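PDB 5NO8: Baccell_00875 from Bacteroides cellulosilyticus DSM 14838, which probably acts as a polysaccharide lyase that removes L-rhamnose caps from glucuronic acid on complex arabinogalactan proteins. Local coordinates for residues 69-80 / 137-148. Sequence-based numbering, arbitrary orientation.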
ATOM      1  N   ASN A  69     -11.926  24.988   3.393  1.00 17.98           N
ATOM      2  CA  ASN A  69     -10.493  25.282   3.217  1.00 16.43           C
ATOM      3  C   ASN A  69      -9.742  24.199   2.427  1.00 16.19           C
ATOM      4  O   ASN A  69      -8.670  24.501   1.866  1.00 15.69           O
ATOM      5  CB  ASN A  69      -9.821  25.478   4.560  1.00 17.84           C
ATOM      6  CG  ASN A  69      -9.733  24.202   5.343  1.00 19.03           C
ATOM      7  OD1 ASN A  69     -10.736  23.739   5.869  1.00 19.56           O
ATOM      8  ND2 ASN A  69      -8.536  23.592   5.381  1.00 18.93           N
ATOM      9  N   TYR A  70     -10.321  22.983   2.376  1.00 14.56           N
ATOM     10  CA  TYR A  70      -9.747  21.833   1.656  1.00 15.50           C
ATOM     11  C   TYR A  70     -10.231  21.641   0.227  1.00 14.89           C
ATOM     12  O   TYR A  70      -9.913  20.630  -0.421  1.00 15.21           O
ATOM     13  CB  TYR A  70     -10.018  20.543   2.436  1.00 14.83           C
ATOM     14  CG  TYR A  70      -9.232  20.416   3.704  1.00 15.36           C
ATOM     15  CD1 TYR A  70      -7.830  20.404   3.669  1.00 15.43           C
ATOM     16  CD2 TYR A  70      -9.850  20.243   4.924  1.00 15.75           C
ATOM     17  CE1 TYR A  70      -7.089  20.271   4.823  1.00 14.98           C
ATOM     18  CE2 TYR A  70      -9.108  20.100   6.101  1.00 15.77           C
ATOM     19  CZ  TYR A  70      -7.729  20.099   6.028  1.00 15.16           C
ATOM     20  OH  TYR A  70      -6.993  19.937   7.151  1.00 16.45           O
ATOM     21  N   GLY A  71     -10.983  22.602  -0.291  1.00 15.47           N
ATOM     22  CA  GLY A  71     -11.435  22.540  -1.671  1.00 14.51           C
ATOM     23  C   GLY A  71     -10.303  22.368  -2.677  1.00 14.13           C
ATOM     24  O   GLY A  71      -9.236  22.947  -2.527  1.00 15.27           O
ATOM     25  N   TRP A  72     -10.566  21.579  -3.704  1.00 14.11           N
ATOM     26  CA  TRP A  72      -9.620  21.364  -4.807  1.00 14.07           C
ATOM     27  C   TRP A  72      -9.176  22.692  -5.382  1.00 14.20           C
ATOM     28  O   TRP A  72     -10.009  23.539  -5.795  1.00 15.52           O
ATOM     29  CB  TRP A  72     -10.288  20.533  -5.904  1.00 14.14           C
ATOM     30  CG  TRP A  72      -9.453  20.297  -7.090  1.00 14.88           C
ATOM     31  CD1 TRP A  72      -9.035  21.230  -7.991  1.00 15.36           C
ATOM     32  CD2 TRP A  72      -8.959  19.051  -7.553  1.00 16.12           C
ATOM     33  NE1 TRP A  72      -8.300  20.646  -8.978  1.00 16.46           N
ATOM     34  CE2 TRP A  72      -8.257  19.301  -8.745  1.00 16.08           C
ATOM     35  CE3 TRP A  72      -9.058  17.734  -7.092  1.00 16.45           C
ATOM     36  CZ2 TRP A  72      -7.599  18.296  -9.447  1.00 16.52           C
ATOM     37  CZ3 TRP A  72      -8.427  16.733  -7.817  1.00 16.89           C
ATOM     38  CH2 TRP A  72      -7.703  17.018  -8.964  1.00 16.74           C
ATOM     39  N   GLY A  73      -7.866  22.910  -5.436  1.00 12.86           N
ATOM     40  CA  GLY A  73      -7.357  24.146  -6.015  1.00 13.70           C
ATOM     41  C   GLY A  73      -6.975  25.203  -5.006  1.00 13.56           C
ATOM     42  O   GLY A  73      -6.279  26.174  -5.361  1.00 15.52           O
ATOM     43  N   LEU A  74      -7.419  25.041  -3.763  1.00 12.89           N
ATOM     44  CA  LEU A  74      -6.918  25.808  -2.663  1.00 12.30           C
ATOM     45  C   LEU A  74      -5.586  25.209  -2.235  1.00 12.36           C
ATOM     46  O   LEU A  74      -5.172  24.162  -2.737  1.00 12.70           O
ATOM     47  CB  LEU A  74      -7.905  25.883  -1.513  1.00 12.55           C
ATOM     48  CG  LEU A  74      -9.284  26.434  -1.914  1.00 13.36           C
ATOM     49  CD1 LEU A  74     -10.136  26.510  -0.662  1.00 14.12           C
ATOM     50  CD2 LEU A  74      -9.199  27.769  -2.650  1.00 13.95           C
ATOM     51  N   GLY A  75      -4.880  25.905  -1.370  1.00 11.66           N
ATOM     52  CA  GLY A  75      -3.552  25.413  -0.981  1.00 12.12           C
ATOM     53  C   GLY A  75      -2.887  26.297   0.020  1.00 12.42           C
ATOM     54  O   GLY A  75      -3.539  27.117   0.676  1.00 12.17           O
ATOM     55  N   TYR A  76      -1.579  26.120   0.142  1.00 12.18           N
ATOM     56  CA  TYR A  76      -0.794  26.788   1.161  1.00 12.25           C
ATOM     57  C   TYR A  76       0.678  26.841   0.810  1.00 12.43           C
ATOM     58  O   TYR A  76       1.150  26.148  -0.078  1.00 12.30           O
ATOM     59  CB  TYR A  76      -0.996  26.085   2.529  1.00 12.07           C
ATOM     60  CG  TYR A  76      -0.692  24.601   2.502  1.00 12.53           C
ATOM     61  CD1 TYR A  76       0.603  24.139   2.649  1.00 12.68           C
ATOM     62  CD2 TYR A  76      -1.708  23.657   2.323  1.00 13.00           C
ATOM     63  CE1 TYR A  76       0.873  22.780   2.620  1.00 12.60           C
ATOM     64  CE2 TYR A  76      -1.444  22.288   2.268  1.00 12.85           C
ATOM     65  CZ  TYR A  76      -0.144  21.861   2.440  1.00 13.19           C
ATOM     66  OH  TYR A  76       0.132  20.528   2.402  1.00 12.90           O
ATOM     67  N   PHE A  77       1.400  27.701   1.517  1.00 12.09           N
ATOM     68  CA  PHE A  77       2.839  27.805   1.366  1.00 12.97           C
ATOM     69  C   PHE A  77       3.373  28.523   2.578  1.00 12.34           C
ATOM     70  O   PHE A  77       2.642  29.254   3.271  1.00 11.31           O
ATOM     71  CB  PHE A  77       3.228  28.551   0.078  1.00 14.36           C
ATOM     72  CG  PHE A  77       2.651  29.936  -0.010  1.00 16.48           C
ATOM     73  CD1 PHE A  77       3.248  30.987   0.655  1.00 17.88           C
ATOM     74  CD2 PHE A  77       1.487  30.180  -0.719  1.00 20.22           C
ATOM     75  CE1 PHE A  77       2.714  32.274   0.599  1.00 19.78           C
ATOM     76  CE2 PHE A  77       0.962  31.466  -0.776  1.00 20.42           C
ATOM     77  CZ  PHE A  77       1.571  32.500  -0.115  1.00 19.58           C
ATOM     78  N   THR A  78       4.645  28.301   2.844  1.00 11.32           N
ATOM     79  CA  THR A  78       5.354  29.039   3.864  1.00 11.81           C
ATOM     80  C   THR A  78       6.286  30.003   3.181  1.00 11.66           C
ATOM     81  O   THR A  78       7.196  29.579   2.472  1.00 11.79           O
ATOM     82  CB  THR A  78       6.102  28.082   4.793  1.00 12.45           C
ATOM     83  OG1 THR A  78       5.149  27.234   5.444  1.00 12.64           O
ATOM     84  CG2 THR A  78       6.919  28.845   5.831  1.00 12.88           C
ATOM     85  N   VAL A  79       6.123  31.293   3.443  1.00 11.84           N
ATOM     86  CA  VAL A  79       6.922  32.313   2.802  1.00 12.46           C
ATOM     87  C   VAL A  79       7.978  32.810   3.784  1.00 12.70           C
ATOM     88  O   VAL A  79       7.702  33.100   4.951  1.00 11.93           O
ATOM     89  CB  VAL A  79       6.091  33.443   2.155  1.00 14.41           C
ATOM     90  CG1 VAL A  79       5.168  34.100   3.114  1.00 15.87           C
ATOM     91  CG2 VAL A  79       6.999  34.480   1.510  1.00 14.85           C
ATOM     92  N   VAL A  80       9.194  32.862   3.287  1.00 11.79           N
ATOM     93  CA  VAL A  80      10.340  33.248   4.080  1.00 12.44           C
ATOM     94  C   VAL A  80      11.086  34.394   3.426  1.00 13.27           C
ATOM     95  O   VAL A  80      11.460  34.324   2.248  1.00 13.18           O
ATOM     96  CB  VAL A  80      11.300  32.055   4.233  1.00 12.43           C
ATOM     97  CG1 VAL A  80      12.565  32.489   4.967  1.00 12.22           C
ATOM     98  CG2 VAL A  80      10.617  30.925   4.983  1.00 12.08           C
ATOM     99  N   VAL A 137      11.682  36.183  -2.247  1.00 14.83           N
ATOM    100  CA  VAL A 137      11.074  35.321  -1.246  1.00 15.24           C
ATOM    101  C   VAL A 137      11.446  33.873  -1.541  1.00 15.07           C
ATOM    102  O   VAL A 137      11.646  33.490  -2.704  1.00 14.91           O
ATOM    103  CB  VAL A 137       9.539  35.448  -1.217  1.00 16.64           C
ATOM    104  CG1 VAL A 137       9.131  36.905  -0.952  1.00 18.27           C
ATOM    105  CG2 VAL A 137       8.896  34.962  -2.503  1.00 17.41           C
ATOM    106  N   SER A 138      11.526  33.078  -0.474  1.00 14.20           N
ATOM    107  CA  SER A 138      11.624  31.628  -0.577  1.00 14.24           C
ATOM    108  C   SER A 138      10.290  31.045  -0.135  1.00 13.73           C
ATOM    109  O   SER A 138       9.698  31.515   0.833  1.00 14.51           O
ATOM    110  CB  SER A 138      12.756  31.092   0.265  1.00 15.14           C
ATOM    111  OG  SER A 138      14.014  31.545  -0.204  1.00 15.47           O
ATOM    112  N   LEU A 139       9.760  30.104  -0.890  1.00 13.25           N
ATOM    113  CA  LEU A 139       8.516  29.436  -0.523  1.00 13.89           C
ATOM    114  C   LEU A 139       8.857  27.993  -0.201  1.00 13.39           C
ATOM    115  O   LEU A 139       9.499  27.328  -1.018  1.00 13.77           O
ATOM    116  CB  LEU A 139       7.495  29.461  -1.674  1.00 15.18           C
ATOM    117  CG  LEU A 139       7.094  30.878  -2.164  1.00 17.00           C
ATOM    118  CD1 LEU A 139       6.026  30.807  -3.247  1.00 18.36           C
ATOM    119  CD2 LEU A 139       6.633  31.736  -0.985  1.00 17.55           C
ATOM    120  N   TYR A 140       8.431  27.527   0.965  1.00 12.06           N
ATOM    121  CA  TYR A 140       8.626  26.168   1.372  1.00 12.55           C
ATOM    122  C   TYR A 140       7.269  25.518   1.616  1.00 13.31           C
ATOM    123  O   TYR A 140       6.292  26.196   1.975  1.00 12.38           O
ATOM    124  CB  TYR A 140       9.434  26.138   2.649  1.00 12.67           C
ATOM    125  CG  TYR A 140      10.834  26.641   2.546  1.00 12.98           C
ATOM    126  CD1 TYR A 140      11.875  25.779   2.175  1.00 13.86           C
ATOM    127  CD2 TYR A 140      11.157  27.964   2.798  1.00 12.95           C
ATOM    128  CE1 TYR A 140      13.170  26.224   2.116  1.00 13.27           C
ATOM    129  CE2 TYR A 140      12.464  28.420   2.723  1.00 12.78           C
ATOM    130  CZ  TYR A 140      13.464  27.531   2.366  1.00 14.03           C
ATOM    131  OH  TYR A 140      14.762  27.944   2.321  1.00 14.39           O
ATOM    132  N   ASP A 141       7.204  24.192   1.461  1.00 13.16           N
ATOM    133  CA  ASP A 141       5.963  23.445   1.705  1.00 13.81           C
ATOM    134  C   ASP A 141       4.783  24.094   0.979  1.00 13.71           C
ATOM    135  O   ASP A 141       3.755  24.453   1.567  1.00 12.64           O
ATOM    136  CB  ASP A 141       5.722  23.295   3.209  1.00 14.94           C
ATOM    137  CG  ASP A 141       6.502  22.123   3.799  1.00 16.74           C
ATOM    138  OD1 ASP A 141       7.578  21.794   3.223  1.00 18.65           O
ATOM    139  OD2 ASP A 141       6.019  21.496   4.785  1.00 16.40           O
ATOM    140  N   VAL A 142       4.979  24.220  -0.309  1.00 13.56           N
ATOM    141  CA  VAL A 142       3.990  24.775  -1.231  1.00 14.50           C
ATOM    142  C   VAL A 142       3.153  23.588  -1.721  1.00 14.27           C
ATOM    143  O   VAL A 142       3.710  22.611  -2.210  1.00 13.46           O
ATOM    144  CB  VAL A 142       4.661  25.431  -2.456  1.00 15.52           C
ATOM    145  CG1 VAL A 142       3.601  26.064  -3.368  1.00 15.53           C
ATOM    146  CG2 VAL A 142       5.709  26.436  -2.010  1.00 16.26           C
ATOM    147  N   ALA A 143       1.833  23.664  -1.573  1.00 13.14           N
ATOM    148  CA  ALA A 143       0.977  22.533  -1.960  1.00 12.80           C
ATOM    149  C   ALA A 143      -0.394  22.981  -2.408  1.00 12.74           C
ATOM    150  O   ALA A 143      -0.866  24.023  -1.998  1.00 12.90           O
ATOM    151  CB  ALA A 143       0.868  21.514  -0.831  1.00 12.91           C
ATOM    152  N   VAL A 144      -0.991  22.194  -3.310  1.00 12.28           N
ATOM    153  CA  VAL A 144      -2.349  22.421  -3.767  1.00 11.79           C
ATOM    154  C   VAL A 144      -3.176  21.236  -3.263  1.00 12.20           C
ATOM    155  O   VAL A 144      -2.807  20.063  -3.462  1.00 11.98           O
ATOM    156  CB  VAL A 144      -2.420  22.517  -5.297  1.00 12.25           C
ATOM    157  CG1 VAL A 144      -3.863  22.653  -5.796  1.00 12.86           C
ATOM    158  CG2 VAL A 144      -1.580  23.664  -5.803  1.00 12.29           C
ATOM    159  N   TYR A 145      -4.312  21.519  -2.628  1.00 11.92           N
ATOM    160  CA  TYR A 145      -5.230  20.449  -2.246  1.00 12.74           C
ATOM    161  C   TYR A 145      -5.863  19.800  -3.472  1.00 13.25           C
ATOM    162  O   TYR A 145      -6.343  20.488  -4.375  1.00 12.01           O
ATOM    163  CB  TYR A 145      -6.334  20.973  -1.335  1.00 13.34           C
ATOM    164  CG  TYR A 145      -5.864  21.465  -0.021  1.00 13.45           C
ATOM    165  CD1 TYR A 145      -5.252  20.607   0.883  1.00 13.04           C
ATOM    166  CD2 TYR A 145      -6.046  22.784   0.347  1.00 13.54           C
ATOM    167  CE1 TYR A 145      -4.820  21.053   2.125  1.00 13.30           C
ATOM    168  CE2 TYR A 145      -5.636  23.241   1.574  1.00 14.04           C
ATOM    169  CZ  TYR A 145      -5.048  22.379   2.480  1.00 13.59           C
ATOM    170  OH  TYR A 145      -4.644  22.871   3.706  1.00 14.99           O
ATOM    171  N   THR A 146      -5.844  18.460  -3.493  1.00 13.56           N
ATOM    172  CA  THR A 146      -6.466  17.658  -4.546  1.00 13.63           C
ATOM    173  C   THR A 146      -7.222  16.549  -3.813  1.00 14.52           C
ATOM    174  O   THR A 146      -6.730  15.411  -3.700  1.00 15.20           O
ATOM    175  CB  THR A 146      -5.443  17.095  -5.556  1.00 14.76           C
ATOM    176  OG1 THR A 146      -4.493  16.282  -4.860  1.00 15.29           O
ATOM    177  CG2 THR A 146      -4.744  18.209  -6.329  1.00 15.63           C
ATOM    178  N   PRO A 147      -8.398  16.880  -3.261  1.00 14.56           N
ATOM    179  CA  PRO A 147      -9.084  15.968  -2.333  1.00 15.42           C
ATOM    180  C   PRO A 147      -9.823  14.854  -3.061  1.00 16.03           C
ATOM    181  O   PRO A 147     -11.038  14.788  -3.021  1.00 17.44           O
ATOM    182  CB  PRO A 147     -10.015  16.891  -1.555  1.00 16.04           C
ATOM    183  CG  PRO A 147     -10.308  17.994  -2.513  1.00 15.70           C
ATOM    184  CD  PRO A 147      -9.047  18.198  -3.302  1.00 15.64           C
ATOM    185  N   PHE A 148      -9.056  13.974  -3.697  1.00 15.85           N
ATOM    186  CA  PHE A 148      -9.611  12.795  -4.398  1.00 16.15           C
ATOM    187  C   PHE A 148     -10.433  11.967  -3.409  1.00 15.67           C
ATOM    188  O   PHE A 148     -10.066  11.833  -2.221  1.00 15.99           O
ATOM    189  CB  PHE A 148      -8.510  11.924  -5.014  1.00 15.31           C
ATOM    190  CG  PHE A 148      -7.799  12.549  -6.175  1.00 15.55           C
ATOM    191  CD1 PHE A 148      -8.328  12.476  -7.457  1.00 15.86           C
ATOM    192  CD2 PHE A 148      -6.569  13.179  -5.990  1.00 15.04           C
ATOM    193  CE1 PHE A 148      -7.665  13.046  -8.544  1.00 16.47           C
ATOM    194  CE2 PHE A 148      -5.913  13.763  -7.061  1.00 15.30           C
ATOM    195  CZ  PHE A 148      -6.458  13.700  -8.330  1.00 16.06           C
TER
HETATM  196  O   HOH W   1      -6.096  24.985   4.360  1.00 20.09           O
HETATM  197  O   HOH W   2       3.295  25.702   4.033  1.00 12.98           O
HETATM  198  O   HOH W   3      14.017  33.871   1.266  1.00 24.04           O
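Y145 lies between Y70 and Y76, and this three-tyrosine cluster organises one end of the contact. Y70 turns its edge to the face of Y145 in a T-shaped pair, planes at 79° and Y70 CD1 3.4 Å from Y145 CE1. Y76 meets Y145 obliquely, its CD2 3.6 Å from Y145 CZ, and its ring also packs on the methyl of A143, a residue small enough to lie against it. Y145 CG, anti to the carbonyl carbon (chi1 -65°), brings the ring alongside the backbone of N69, G71 and L74, and one water joins its hydroxyl to N69 ND2. A leucine in place of Y145 would probably cost Y70 its aromatic partner and leave that water without its phenolic mate. Farther along, W72 directs its edge at the face of F148, with W72 CH2 3.6 Å from F148 CZ, while T146 CB sits over the indole face in a CH-pi contact and P147 CD packs on W72 CB. The type II turn 71-74 sets G73 where its positive phi suits glycine; G73 N hydrogen-bonds Y145 O at 3.1 Å. From G75 the segments pair antiparallel. Any side chain on G75 would strike A143 O, 3.2 Å from its CA. A beta bulge between Y76 and T78 accommodates the corner at D141, beyond which V79 CB packs on L139 CD2 (3.6 Å). Strand 84-90 flanks 75-80 on its other edge; F77, V137 and L139 lean on strand 110-119, and T146 reaches strand 217-221. E201 and W203, on strand 199-203 of the same mixed sheet, hydrogen-bond the Y76 hydroxyl.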